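Local coordinates for protein tRNA (cytosine(38)-C(5))-methyltransferase (Schizosaccharomyces pombe, PDB 6FDF) that methylates carbon 5 of cytosine 38 in the anticodon loop of tRNA(Asp), using S-adenosyl-L-methionine as methyl donor, at residues A[35-40]-A[74-79]; A[159-164]-A[197-202]; A[213-218]-A[280-285]. One frame throughout, in Å; residues are numbered along the deposited sequence.

Interaction 1 (A[35-40]-A[74-79])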
ATOM      1  N   ASP A  35      14.822   5.622 -12.685  1.00 43.81           N
ATOM      2  CA  ASP A  35      15.163   4.307 -13.207  1.00 44.95           C
ATOM      3  C   ASP A  35      15.139   3.341 -12.030  1.00 40.80           C
ATOM      4  O   ASP A  35      16.037   3.373 -11.183  1.00 45.74           O
ATOM      5  CB  ASP A  35      16.527   4.325 -13.891  1.00 49.05           C
ATOM      6  CG  ASP A  35      16.630   5.398 -14.962  1.00 61.94           C
ATOM      7  OD1 ASP A  35      15.595   5.731 -15.579  1.00 64.05           O
ATOM      8  OD2 ASP A  35      17.748   5.911 -15.184  1.00 66.59           O
ATOM      9  N   ILE A  36      14.098   2.510 -11.958  1.00 43.62           N
ATOM     10  CA  ILE A  36      14.073   1.433 -10.974  1.00 38.25           C
ATOM     11  C   ILE A  36      15.171   0.454 -11.359  1.00 37.94           C
ATOM     12  O   ILE A  36      15.027  -0.317 -12.317  1.00 44.13           O
ATOM     13  CB  ILE A  36      12.703   0.730 -10.902  1.00 39.43           C
ATOM     14  CG1 ILE A  36      11.588   1.725 -10.582  1.00 46.05           C
ATOM     15  CG2 ILE A  36      12.725  -0.381  -9.854  1.00 35.21           C
ATOM     16  CD1 ILE A  36      11.796   2.465  -9.317  1.00 50.23           C
ATOM     17  N   VAL A  37      16.289   0.507 -10.639  1.00 34.10           N
ATOM     18  CA  VAL A  37      17.406  -0.382 -10.937  1.00 38.12           C
ATOM     19  C   VAL A  37      17.020  -1.826 -10.653  1.00 37.95           C
ATOM     20  O   VAL A  37      17.360  -2.744 -11.416  1.00 37.74           O
ATOM     21  CB  VAL A  37      18.643   0.053 -10.132  1.00 36.81           C
ATOM     22  CG1 VAL A  37      19.757  -0.975 -10.252  1.00 37.07           C
ATOM     23  CG2 VAL A  37      19.115   1.419 -10.596  1.00 35.19           C
ATOM     24  N   CYS A  38      16.303  -2.050  -9.556  1.00 35.31           N
ATOM     25  CA  CYS A  38      15.877  -3.385  -9.172  1.00 36.70           C
ATOM     26  C   CYS A  38      14.654  -3.247  -8.284  1.00 32.25           C
ATOM     27  O   CYS A  38      14.556  -2.305  -7.492  1.00 32.54           O
ATOM     28  CB  CYS A  38      16.979  -4.150  -8.427  1.00 38.19           C
ATOM     29  SG  CYS A  38      16.678  -5.940  -8.283  1.00 43.05           S
ATOM     30  N   ALA A  39      13.731  -4.187  -8.429  1.00 31.87           N
ATOM     31  CA  ALA A  39      12.599  -4.352  -7.529  1.00 30.25           C
ATOM     32  C   ALA A  39      12.741  -5.729  -6.902  1.00 32.83           C
ATOM     33  O   ALA A  39      12.953  -6.711  -7.617  1.00 36.63           O
ATOM     34  CB  ALA A  39      11.276  -4.216  -8.280  1.00 31.06           C
ATOM     35  N   ILE A  40      12.682  -5.805  -5.577  1.00 29.20           N
ATOM     36  CA  ILE A  40      12.972  -7.054  -4.876  1.00 28.67           C
ATOM     37  C   ILE A  40      11.738  -7.506  -4.115  1.00 31.83           C
ATOM     38  O   ILE A  40      11.200  -6.758  -3.289  1.00 29.08           O
ATOM     39  CB  ILE A  40      14.167  -6.903  -3.925  1.00 32.09           C
ATOM     40  CG1 ILE A  40      15.417  -6.511  -4.716  1.00 35.64           C
ATOM     41  CG2 ILE A  40      14.408  -8.205  -3.185  1.00 33.51           C
ATOM     42  CD1 ILE A  40      16.671  -6.445  -3.878  1.00 37.87           C
ATOM     43  N   PHE A  74      23.790  -2.106  -6.579  1.00 33.34           N
ATOM     44  CA  PHE A  74      22.576  -1.387  -6.965  1.00 33.34           C
ATOM     45  C   PHE A  74      22.858   0.095  -7.180  1.00 36.01           C
ATOM     46  O   PHE A  74      22.320   0.708  -8.111  1.00 37.01           O
ATOM     47  CB  PHE A  74      21.487  -1.566  -5.906  1.00 32.77           C
ATOM     48  CG  PHE A  74      20.937  -2.960  -5.827  1.00 34.60           C
ATOM     49  CD1 PHE A  74      20.699  -3.692  -6.980  1.00 40.71           C
ATOM     50  CD2 PHE A  74      20.651  -3.536  -4.601  1.00 36.20           C
ATOM     51  CE1 PHE A  74      20.193  -4.980  -6.912  1.00 45.22           C
ATOM     52  CE2 PHE A  74      20.148  -4.827  -4.526  1.00 37.51           C
ATOM     53  CZ  PHE A  74      19.918  -5.547  -5.682  1.00 41.22           C
ATOM     54  N   ASP A  75      23.649   0.698  -6.291  1.00 31.77           N
ATOM     55  CA  ASP A  75      24.089   2.089  -6.410  1.00 33.31           C
ATOM     56  C   ASP A  75      22.901   3.037  -6.607  1.00 34.66           C
ATOM     57  O   ASP A  75      22.821   3.790  -7.580  1.00 35.81           O
ATOM     58  CB  ASP A  75      25.106   2.236  -7.543  1.00 35.52           C
ATOM     59  CG  ASP A  75      25.758   3.603  -7.567  1.00 38.96           C
ATOM     60  OD1 ASP A  75      26.021   4.158  -6.479  1.00 41.35           O
ATOM     61  OD2 ASP A  75      26.005   4.120  -8.676  1.00 43.99           O
ATOM     62  N   CYS A  76      21.967   2.990  -5.662  1.00 31.49           N
ATOM     63  CA  CYS A  76      20.719   3.734  -5.766  1.00 33.20           C
ATOM     64  C   CYS A  76      20.683   4.886  -4.770  1.00 35.06           C
ATOM     65  O   CYS A  76      21.121   4.751  -3.622  1.00 33.64           O
ATOM     66  CB  CYS A  76      19.517   2.814  -5.553  1.00 31.84           C
ATOM     67  SG  CYS A  76      19.200   1.766  -6.986  1.00 33.84           S
ATOM     68  N   LYS A  77      20.155   6.018  -5.223  1.00 31.51           N
ATOM     69  CA  LYS A  77      20.097   7.221  -4.411  1.00 31.94           C
ATOM     70  C   LYS A  77      18.783   7.355  -3.655  1.00 31.42           C
ATOM     71  O   LYS A  77      18.724   8.082  -2.655  1.00 31.34           O
ATOM     72  CB  LYS A  77      20.330   8.435  -5.314  1.00 34.41           C
ATOM     73  CG  LYS A  77      20.438   9.767  -4.603  1.00 42.26           C
ATOM     74  CD  LYS A  77      20.829  10.869  -5.587  1.00 51.24           C
ATOM     75  CE  LYS A  77      22.344  11.044  -5.685  1.00 58.04           C
ATOM     76  NZ  LYS A  77      23.081   9.786  -5.986  1.00 61.17           N
ATOM     77  N   LEU A  78      17.732   6.678  -4.109  1.00 29.57           N
ATOM     78  CA  LEU A  78      16.479   6.565  -3.373  1.00 27.54           C
ATOM     79  C   LEU A  78      16.211   5.091  -3.110  1.00 28.67           C
ATOM     80  O   LEU A  78      16.273   4.276  -4.036  1.00 28.51           O
ATOM     81  CB  LEU A  78      15.305   7.177  -4.153  1.00 30.65           C
ATOM     82  CG  LEU A  78      13.910   6.807  -3.631  1.00 30.92           C
ATOM     83  CD1 LEU A  78      13.676   7.391  -2.235  1.00 30.13           C
ATOM     84  CD2 LEU A  78      12.811   7.263  -4.584  1.00 30.25           C
ATOM     85  N   TRP A  79      15.955   4.743  -1.853  1.00 27.40           N
ATOM     86  CA  TRP A  79      15.444   3.423  -1.502  1.00 26.46           C
ATOM     87  C   TRP A  79      14.012   3.581  -1.014  1.00 27.22           C
ATOM     88  O   TRP A  79      13.747   4.425  -0.153  1.00 28.10           O
ATOM     89  CB  TRP A  79      16.249   2.761  -0.382  1.00 29.02           C
ATOM     90  CG  TRP A  79      17.690   2.468  -0.647  1.00 30.93           C
ATOM     91  CD1 TRP A  79      18.405   2.742  -1.779  1.00 31.68           C
ATOM     92  CD2 TRP A  79      18.596   1.852   0.264  1.00 27.43           C
ATOM     93  NE1 TRP A  79      19.711   2.320  -1.624  1.00 31.49           N
ATOM     94  CE2 TRP A  79      19.848   1.771  -0.375  1.00 28.70           C
ATOM     95  CE3 TRP A  79      18.467   1.347   1.560  1.00 30.94           C
ATOM     96  CZ2 TRP A  79      20.964   1.216   0.243  1.00 31.17           C
ATOM     97  CZ3 TRP A  79      19.575   0.794   2.172  1.00 32.18           C
ATOM     98  CH2 TRP A  79      20.808   0.738   1.517  1.00 32.66           C
TER
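V37 meets F74, the last residue of helix 68-74, and C76, just after the chain leaves the helix at D75. Its CB lies 3.6 Å from SG of C76, which CG2 touches as well, while CG1, placed anti to the backbone N (chi1 171°), rests 3.7 Å from the carbonyl O of F74. The polar partner of this carbonyl is R12, on the neighbouring strand 11-16, which donates a hydrogen bond to it. C38 comes next and reaches the aromatic ring itself. Its CB packs 3.6 Å from CE1 of F74, and SG makes a sulfur-aromatic contact, sitting 4.8 Å from the centroid of the F74 ring and oblique to it, 52° off the normal. The setting is the Rossmann-like sheet of the class I methyltransferases, in which strand 34-41 is parallel to strand 78-81 with strand 11-16 between them; the contact therefore passes over the middle strand, and the F74 side chain also touches L14 there. I40, farther along, extends its chain so that CD1 stands 3.8 Å from CZ of F74 and nearly as close to CE2, the two side chains running obliquely across one another. Between them C38 and I40 occupy the outer end of the ring, from CE1 through CZ to CE2. The I40 side chain lies about 5 Å from the bound S-adenosyl-L-homocysteine.

Interaction 2 (A[159-164]-A[197-202])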
ATOM      1  N   GLN A 159      -8.118  11.530   3.713  1.00 39.61           N
ATOM      2  CA  GLN A 159      -7.662  12.897   3.931  1.00 40.93           C
ATOM      3  C   GLN A 159      -7.342  13.607   2.626  1.00 46.34           C
ATOM      4  O   GLN A 159      -7.007  14.797   2.644  1.00 45.40           O
ATOM      5  CB  GLN A 159      -6.418  12.906   4.822  1.00 41.26           C
ATOM      6  CG  GLN A 159      -6.618  12.310   6.193  1.00 44.09           C
ATOM      7  CD  GLN A 159      -5.332  12.298   6.990  1.00 48.51           C
ATOM      8  OE1 GLN A 159      -4.421  11.526   6.698  1.00 43.71           O
ATOM      9  NE2 GLN A 159      -5.239  13.172   7.986  1.00 47.57           N
ATOM     10  N   PHE A 160      -7.420  12.894   1.504  1.00 44.91           N
ATOM     11  CA  PHE A 160      -7.051  13.410   0.195  1.00 41.37           C
ATOM     12  C   PHE A 160      -8.210  13.229  -0.780  1.00 40.28           C
ATOM     13  O   PHE A 160      -7.997  13.093  -1.986  1.00 46.86           O
ATOM     14  CB  PHE A 160      -5.794  12.713  -0.329  1.00 38.17           C
ATOM     15  CG  PHE A 160      -4.578  12.893   0.548  1.00 42.60           C
ATOM     16  CD1 PHE A 160      -4.348  12.039   1.620  1.00 39.94           C
ATOM     17  CD2 PHE A 160      -3.663  13.905   0.298  1.00 47.95           C
ATOM     18  CE1 PHE A 160      -3.228  12.191   2.427  1.00 41.62           C
ATOM     19  CE2 PHE A 160      -2.540  14.065   1.103  1.00 48.17           C
ATOM     20  CZ  PHE A 160      -2.324  13.209   2.168  1.00 41.56           C
ATOM     21  N   ASN A 161      -9.444  13.238  -0.265  1.00 38.03           N
ATOM     22  CA  ASN A 161     -10.653  13.131  -1.089  1.00 45.26           C
ATOM     23  C   ASN A 161     -10.682  11.821  -1.857  1.00 44.46           C
ATOM     24  O   ASN A 161     -11.012  11.779  -3.044  1.00 43.22           O
ATOM     25  CB  ASN A 161     -10.778  14.289  -2.058  1.00 49.46           C
ATOM     26  CG  ASN A 161     -12.147  14.382  -2.715  1.00 51.97           C
ATOM     27  OD1 ASN A 161     -13.146  13.907  -2.179  1.00 48.38           O
ATOM     28  ND2 ASN A 161     -12.194  15.016  -3.886  1.00 54.59           N
ATOM     29  N   ILE A 162     -10.317  10.743  -1.181  1.00 37.16           N
ATOM     30  CA  ILE A 162     -10.392   9.405  -1.741  1.00 35.59           C
ATOM     31  C   ILE A 162     -11.287   8.617  -0.791  1.00 39.95           C
ATOM     32  O   ILE A 162     -11.016   8.568   0.411  1.00 38.81           O
ATOM     33  CB  ILE A 162      -9.009   8.749  -1.870  1.00 39.18           C
ATOM     34  CG1 ILE A 162      -8.113   9.586  -2.789  1.00 37.15           C
ATOM     35  CG2 ILE A 162      -9.141   7.318  -2.374  1.00 38.08           C
ATOM     36  CD1 ILE A 162      -6.626   9.298  -2.621  1.00 40.94           C
ATOM     37  N   PRO A 163     -12.370   8.013  -1.271  1.00 38.30           N
ATOM     38  CA  PRO A 163     -13.362   7.401  -0.369  1.00 35.84           C
ATOM     39  C   PRO A 163     -12.957   6.005   0.094  1.00 38.96           C
ATOM     40  O   PRO A 163     -13.665   5.017  -0.113  1.00 41.36           O
ATOM     41  CB  PRO A 163     -14.625   7.389  -1.239  1.00 37.51           C
ATOM     42  CG  PRO A 163     -14.098   7.211  -2.631  1.00 35.38           C
ATOM     43  CD  PRO A 163     -12.820   8.015  -2.674  1.00 39.02           C
ATOM     44  N   ASN A 164     -11.794   5.917   0.729  1.00 34.14           N
ATOM     45  CA  ASN A 164     -11.357   4.650   1.296  1.00 34.19           C
ATOM     46  C   ASN A 164     -10.494   4.931   2.515  1.00 36.88           C
ATOM     47  O   ASN A 164      -9.655   5.835   2.498  1.00 38.31           O
ATOM     48  CB  ASN A 164     -10.587   3.814   0.261  1.00 36.42           C
ATOM     49  CG  ASN A 164     -10.111   2.477   0.818  1.00 37.85           C
ATOM     50  OD1 ASN A 164      -8.915   2.171   0.790  1.00 35.42           O
ATOM     51  ND2 ASN A 164     -11.043   1.679   1.335  1.00 33.05           N
ATOM     52  N   GLY A 197     -19.576  18.844  -5.019  1.00 95.39           N
ATOM     53  CA  GLY A 197     -19.823  18.215  -6.298  1.00 86.75           C
ATOM     54  C   GLY A 197     -18.515  17.619  -6.773  1.00 84.73           C
ATOM     55  O   GLY A 197     -18.465  16.871  -7.752  1.00 89.34           O
ATOM     56  N   GLU A 198     -17.443  17.951  -6.055  1.00 75.39           N
ATOM     57  CA  GLU A 198     -16.109  17.464  -6.363  1.00 69.58           C
ATOM     58  C   GLU A 198     -15.647  16.463  -5.319  1.00 64.92           C
ATOM     59  O   GLU A 198     -14.505  15.998  -5.383  1.00 60.89           O
ATOM     60  CB  GLU A 198     -15.109  18.621  -6.456  1.00 73.58           C
ATOM     61  CG  GLU A 198     -15.482  19.803  -5.605  1.00 82.67           C
ATOM     62  CD  GLU A 198     -14.383  20.847  -5.507  1.00 93.16           C
ATOM     63  OE1 GLU A 198     -13.724  21.122  -6.531  1.00 97.09           O
ATOM     64  OE2 GLU A 198     -14.192  21.406  -4.407  1.00 96.72           O
ATOM     65  N   VAL A 199     -16.504  16.133  -4.357  1.00 65.59           N
ATOM     66  CA  VAL A 199     -16.162  15.166  -3.323  1.00 64.68           C
ATOM     67  C   VAL A 199     -16.322  13.792  -3.947  1.00 67.21           C
ATOM     68  O   VAL A 199     -17.421  13.417  -4.372  1.00 66.96           O
ATOM     69  CB  VAL A 199     -17.064  15.320  -2.091  1.00 63.79           C
ATOM     70  CG1 VAL A 199     -16.894  14.131  -1.157  1.00 57.85           C
ATOM     71  CG2 VAL A 199     -16.772  16.624  -1.374  1.00 68.77           C
ATOM     72  N   LYS A 200     -15.233  13.037  -4.006  1.00 60.28           N
ATOM     73  CA  LYS A 200     -15.298  11.734  -4.641  1.00 61.04           C
ATOM     74  C   LYS A 200     -16.082  10.754  -3.783  1.00 58.75           C
ATOM     75  O   LYS A 200     -15.969  10.738  -2.553  1.00 49.55           O
ATOM     76  CB  LYS A 200     -13.896  11.213  -4.946  1.00 56.58           C
ATOM     77  CG  LYS A 200     -13.182  12.091  -5.960  1.00 60.59           C
ATOM     78  CD  LYS A 200     -12.065  11.359  -6.674  1.00 65.11           C
ATOM     79  CE  LYS A 200     -11.401  12.271  -7.694  1.00 67.93           C
ATOM     80  NZ  LYS A 200     -12.365  12.663  -8.764  1.00 74.03           N
ATOM     81  N   ARG A 201     -16.875   9.926  -4.450  1.00 49.11           N
ATOM     82  CA  ARG A 201     -17.703   8.934  -3.797  1.00 44.20           C
ATOM     83  C   ARG A 201     -17.455   7.597  -4.476  1.00 41.73           C
ATOM     84  O   ARG A 201     -16.752   7.511  -5.487  1.00 43.38           O
ATOM     85  CB  ARG A 201     -19.184   9.338  -3.843  1.00 50.27           C
ATOM     86  CG  ARG A 201     -19.452  10.637  -3.081  1.00 53.73           C
ATOM     87  CD  ARG A 201     -20.860  11.161  -3.266  1.00 62.23           C
ATOM     88  NE  ARG A 201     -21.041  12.439  -2.575  1.00 63.68           N
ATOM     89  CZ  ARG A 201     -21.379  12.559  -1.296  1.00 69.42           C
ATOM     90  NH1 ARG A 201     -21.588  11.477  -0.556  1.00 72.34           N
ATOM     91  NH2 ARG A 201     -21.515  13.761  -0.753  1.00 72.15           N
ATOM     92  N   ILE A 202     -18.021   6.542  -3.885  1.00 39.66           N
ATOM     93  CA  ILE A 202     -17.793   5.185  -4.378  1.00 35.26           C
ATOM     94  C   ILE A 202     -18.128   5.069  -5.860  1.00 37.88           C
ATOM     95  O   ILE A 202     -17.397   4.428  -6.628  1.00 37.44           O
ATOM     96  CB  ILE A 202     -18.592   4.176  -3.531  1.00 37.41           C
ATOM     97  CG1 ILE A 202     -18.081   4.186  -2.090  1.00 32.92           C
ATOM     98  CG2 ILE A 202     -18.483   2.785  -4.121  1.00 38.04           C
ATOM     99  CD1 ILE A 202     -16.617   3.817  -1.974  1.00 36.77           C
TER
HETATM  100  O   HOH W   1     -13.780  11.381  -0.812  1.00 53.56           O
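OD1 of N161 is gripped by two donors: the backbone N of K200, 2.9 Å away with an N-H...O angle of 156°, and a water that also donates to the carbonyl O of K200. The same amide uses its other arm on the same strip of chain, ND2 giving a hydrogen bond of 2.9 Å to the carbonyl O of E198. One asparagine side chain thus serves a backbone acceptor and a backbone donor two residues apart. It bridges the loop that joins antiparallel strands 148-155 and 168-175, at the edge of the Rossmann-like sheet, to the chain that leaves this sheet for helix 219-225. The two bonds differ in form. O of E198 lies close to the amide plane of N161, whereas N of K200 approaches OD1 from the side, at a C=O...N angle of 115° and tilted from the carbonyl plane. CG of N161 stands anti to its own N (chi1 -168°), which carries the amide across to the other loop. The first carbons of the K200 side chain lie against the N161 backbone, CB 3.5 Å from its carbonyl O and CG close by, before the lysine chain leads off to the exposed side.

P163, the centre of an inverse gamma turn closed by N164 N and I162 O, carries the rest of the contact. Its ring crosses the K200 side chain at a slant and presses on the opposing backbone, CG 3.8 Å from C of R201. The guanidinium of R201 turns elsewhere, to the carbonyl of D235 and the carboxylate of E196. At the far end, CD1 of I202 packs 3.7 Å from the carbonyl O of P163 and 4.2 Å from its CB.

Interaction 3 (A[213-218]-A[280-285])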
ATOM      1  N   SER A 213     -22.513 -11.722 -11.273  1.00 48.19           N
ATOM      2  CA  SER A 213     -22.838 -13.013 -10.667  1.00 51.32           C
ATOM      3  C   SER A 213     -21.721 -13.510  -9.754  1.00 46.13           C
ATOM      4  O   SER A 213     -21.972 -13.919  -8.615  1.00 43.29           O
ATOM      5  CB  SER A 213     -23.129 -14.043 -11.760  1.00 64.68           C
ATOM      6  OG  SER A 213     -23.833 -13.455 -12.840  1.00 77.09           O
ATOM      7  N   SER A 214     -20.479 -13.483 -10.238  1.00 43.56           N
ATOM      8  CA  SER A 214     -19.377 -14.035  -9.458  1.00 43.51           C
ATOM      9  C   SER A 214     -19.025 -13.188  -8.244  1.00 41.22           C
ATOM     10  O   SER A 214     -18.289 -13.667  -7.374  1.00 40.82           O
ATOM     11  CB  SER A 214     -18.135 -14.206 -10.337  1.00 52.60           C
ATOM     12  OG  SER A 214     -17.786 -12.989 -10.971  1.00 61.92           O
ATOM     13  N   TYR A 215     -19.519 -11.951  -8.164  1.00 38.75           N
ATOM     14  CA  TYR A 215     -19.185 -11.055  -7.066  1.00 37.18           C
ATOM     15  C   TYR A 215     -20.262 -10.977  -5.994  1.00 34.11           C
ATOM     16  O   TYR A 215     -20.034 -10.334  -4.966  1.00 35.33           O
ATOM     17  CB  TYR A 215     -18.892  -9.650  -7.606  1.00 37.68           C
ATOM     18  CG  TYR A 215     -17.730  -9.630  -8.574  1.00 33.63           C
ATOM     19  CD1 TYR A 215     -16.420  -9.623  -8.112  1.00 34.52           C
ATOM     20  CD2 TYR A 215     -17.943  -9.631  -9.947  1.00 37.24           C
ATOM     21  CE1 TYR A 215     -15.352  -9.618  -8.992  1.00 36.60           C
ATOM     22  CE2 TYR A 215     -16.880  -9.620 -10.836  1.00 37.78           C
ATOM     23  CZ  TYR A 215     -15.587  -9.614 -10.352  1.00 38.16           C
ATOM     24  OH  TYR A 215     -14.520  -9.603 -11.226  1.00 36.49           O
ATOM     25  N   MET A 216     -21.419 -11.606  -6.207  1.00 34.52           N
ATOM     26  CA  MET A 216     -22.519 -11.516  -5.253  1.00 34.21           C
ATOM     27  C   MET A 216     -22.151 -12.237  -3.963  1.00 38.46           C
ATOM     28  O   MET A 216     -21.613 -13.348  -3.995  1.00 36.94           O
ATOM     29  CB  MET A 216     -23.792 -12.128  -5.839  1.00 36.09           C
ATOM     30  CG  MET A 216     -24.253 -11.521  -7.146  1.00 42.16           C
ATOM     31  SD  MET A 216     -24.465  -9.736  -7.084  1.00 40.76           S
ATOM     32  CE  MET A 216     -25.860  -9.570  -5.966  1.00 40.11           C
ATOM     33  N   VAL A 217     -22.413 -11.590  -2.825  1.00 36.25           N
ATOM     34  CA  VAL A 217     -22.120 -12.214  -1.542  1.00 35.80           C
ATOM     35  C   VAL A 217     -23.055 -13.398  -1.340  1.00 33.79           C
ATOM     36  O   VAL A 217     -24.257 -13.320  -1.628  1.00 37.30           O
ATOM     37  CB  VAL A 217     -22.248 -11.188  -0.401  1.00 38.00           C
ATOM     38  CG1 VAL A 217     -21.838 -11.813   0.933  1.00 35.26           C
ATOM     39  CG2 VAL A 217     -21.389  -9.963  -0.697  1.00 35.08           C
ATOM     40  N   LEU A 218     -22.504 -14.509  -0.852  1.00 35.84           N
ATOM     41  CA  LEU A 218     -23.282 -15.732  -0.702  1.00 37.03           C
ATOM     42  C   LEU A 218     -24.313 -15.590   0.412  1.00 39.08           C
ATOM     43  O   LEU A 218     -24.040 -14.997   1.459  1.00 42.09           O
ATOM     44  CB  LEU A 218     -22.359 -16.914  -0.409  1.00 43.49           C
ATOM     45  CG  LEU A 218     -21.475 -17.353  -1.578  1.00 49.05           C
ATOM     46  CD1 LEU A 218     -20.540 -18.473  -1.149  1.00 55.73           C
ATOM     47  CD2 LEU A 218     -22.329 -17.780  -2.762  1.00 52.97           C
ATOM     48  N   TYR A 280     -19.246  -8.029  -3.542  1.00 30.03           N
ATOM     49  CA  TYR A 280     -17.902  -7.542  -3.272  1.00 28.30           C
ATOM     50  C   TYR A 280     -17.502  -6.523  -4.333  1.00 29.76           C
ATOM     51  O   TYR A 280     -17.983  -6.560  -5.468  1.00 34.22           O
ATOM     52  CB  TYR A 280     -16.900  -8.703  -3.260  1.00 30.60           C
ATOM     53  CG  TYR A 280     -17.227  -9.750  -2.220  1.00 33.20           C
ATOM     54  CD1 TYR A 280     -16.990  -9.508  -0.869  1.00 30.84           C
ATOM     55  CD2 TYR A 280     -17.770 -10.979  -2.583  1.00 33.23           C
ATOM     56  CE1 TYR A 280     -17.297 -10.454   0.095  1.00 29.52           C
ATOM     57  CE2 TYR A 280     -18.076 -11.936  -1.625  1.00 31.97           C
ATOM     58  CZ  TYR A 280     -17.832 -11.668  -0.289  1.00 37.77           C
ATOM     59  OH  TYR A 280     -18.135 -12.613   0.670  1.00 37.72           O
ATOM     60  N   PHE A 281     -16.624  -5.597  -3.955  1.00 30.05           N
ATOM     61  CA  PHE A 281     -15.923  -4.820  -4.968  1.00 31.86           C
ATOM     62  C   PHE A 281     -15.090  -5.759  -5.827  1.00 31.12           C
ATOM     63  O   PHE A 281     -14.524  -6.735  -5.329  1.00 33.18           O
ATOM     64  CB  PHE A 281     -15.026  -3.762  -4.319  1.00 28.55           C
ATOM     65  CG  PHE A 281     -15.788  -2.651  -3.656  1.00 33.07           C
ATOM     66  CD1 PHE A 281     -16.317  -1.613  -4.407  1.00 33.56           C
ATOM     67  CD2 PHE A 281     -15.977  -2.641  -2.284  1.00 33.44           C
ATOM     68  CE1 PHE A 281     -17.023  -0.588  -3.799  1.00 36.23           C
ATOM     69  CE2 PHE A 281     -16.681  -1.619  -1.674  1.00 35.83           C
ATOM     70  CZ  PHE A 281     -17.206  -0.592  -2.435  1.00 35.89           C
ATOM     71  N   THR A 282     -15.031  -5.474  -7.125  1.00 30.48           N
ATOM     72  CA  THR A 282     -14.143  -6.232  -7.992  1.00 30.67           C
ATOM     73  C   THR A 282     -12.695  -5.854  -7.700  1.00 30.06           C
ATOM     74  O   THR A 282     -12.410  -4.810  -7.109  1.00 33.82           O
ATOM     75  CB  THR A 282     -14.465  -5.969  -9.462  1.00 35.14           C
ATOM     76  OG1 THR A 282     -13.996  -4.662  -9.818  1.00 35.76           O
ATOM     77  CG2 THR A 282     -15.967  -6.051  -9.709  1.00 35.88           C
ATOM     78  N   ALA A 283     -11.763  -6.712  -8.128  1.00 33.73           N
ATOM     79  CA  ALA A 283     -10.354  -6.385  -7.922  1.00 32.48           C
ATOM     80  C   ALA A 283      -9.968  -5.113  -8.667  1.00 31.32           C
ATOM     81  O   ALA A 283      -9.139  -4.339  -8.175  1.00 31.36           O
ATOM     82  CB  ALA A 283      -9.458  -7.548  -8.349  1.00 30.42           C
ATOM     83  N   ARG A 284     -10.576  -4.870  -9.833  1.00 32.29           N
ATOM     84  CA  ARG A 284     -10.332  -3.618 -10.544  1.00 35.44           C
ATOM     85  C   ARG A 284     -10.793  -2.419  -9.725  1.00 34.86           C
ATOM     86  O   ARG A 284     -10.114  -1.386  -9.681  1.00 31.98           O
ATOM     87  CB  ARG A 284     -11.036  -3.633 -11.902  1.00 37.93           C
ATOM     88  CG  ARG A 284     -11.015  -2.282 -12.608  1.00 36.82           C
ATOM     89  CD  ARG A 284      -9.595  -1.908 -13.008  1.00 36.65           C
ATOM     90  NE  ARG A 284      -9.017  -2.864 -13.943  1.00 37.62           N
ATOM     91  CZ  ARG A 284      -7.723  -2.920 -14.239  1.00 36.45           C
ATOM     92  NH1 ARG A 284      -6.878  -2.071 -13.668  1.00 36.37           N
ATOM     93  NH2 ARG A 284      -7.278  -3.819 -15.109  1.00 41.87           N
ATOM     94  N   GLU A 285     -11.941  -2.542  -9.058  1.00 31.71           N
ATOM     95  CA  GLU A 285     -12.439  -1.442  -8.240  1.00 32.52           C
ATOM     96  C   GLU A 285     -11.554  -1.228  -7.020  1.00 30.90           C
ATOM     97  O   GLU A 285     -11.295  -0.083  -6.632  1.00 31.89           O
ATOM     98  CB  GLU A 285     -13.888  -1.711  -7.834  1.00 31.07           C
ATOM     99  CG  GLU A 285     -14.840  -1.674  -9.034  1.00 31.13           C
ATOM    100  CD  GLU A 285     -16.220  -2.211  -8.714  1.00 36.71           C
ATOM    101  OE1 GLU A 285     -16.342  -3.003  -7.758  1.00 35.13           O
ATOM    102  OE2 GLU A 285     -17.181  -1.855  -9.435  1.00 37.24           O
TER
HETATM  103  O   HOH W   2     -19.618 -14.852  -0.190  1.00 37.07           O
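Two tyrosine rings, Y215 on one segment and Y280 on the other, each receive a methyl group over one face. CG2 of T282 sits over the centre of the Y215 ring, 3.6 Å from its centroid and 12° off the normal, a CH-pi contact. In the reciprocal one, V217 CG2 lies 4.0 Å from the centroid of the Y280 ring, the valine meeting the tyrosine side chain at about a right angle. Between these pairs the backbones join: N of Y280 donates to O of Y215 over 2.8 Å, with an N-H...O angle of 156°. The same carbonyl O of Y215 comes within 3.3 Å of CD2 of Y280, obliquely to that ring. In the plane of the Y280 ring, at its edge, a water links OH of Y280 with the backbone N of L218, whose N-H it accepts. The Y215 hydroxyl reaches E305 of helix 305-313, so replacing Y215 by an alanine would probably leave CG2 of T282 without its aromatic cover and deprive E305 of a hydrogen-bonding partner.

T282 turns its two branches to different tasks. With CG2 anti to the carbonyl carbon, OG1 takes the position between N and C (chi1 74°), from which it accepts the N-H of E285 at 3.0 Å; E207 is a further partner of this hydroxyl. E285 OE1 returns the bond, accepting from N of T282 at 2.9 Å from above its carboxylate plane. This reciprocal pair is a capping box, the classic N-terminal closure of an alpha-helix, here that of helix 283-289.

How the interactions relate
From the N terminus the three contacts follow in series, none nested in or crossing another. Interaction 1 closes a loop of 33 intervening residues that takes in helices 44-54 and 68-74, and joins parts of the catalytic Rossmann-like region near the bound S-adenosyl-L-homocysteine. Interaction 2 closes a similar span containing strand 168-175, bringing together the loops before and after this strand. Interaction 3 spans 61 residues, including helices 219-225 and 265-272, and ties the approach to the first of these to the start of helix 283-289. Interactions 2 and 3 touch, I202 CG2 packing 3.7 Å from F281 CE1; interaction 1 lies across the chain's centre from both, its centre about 33 and 36 Å from theirs.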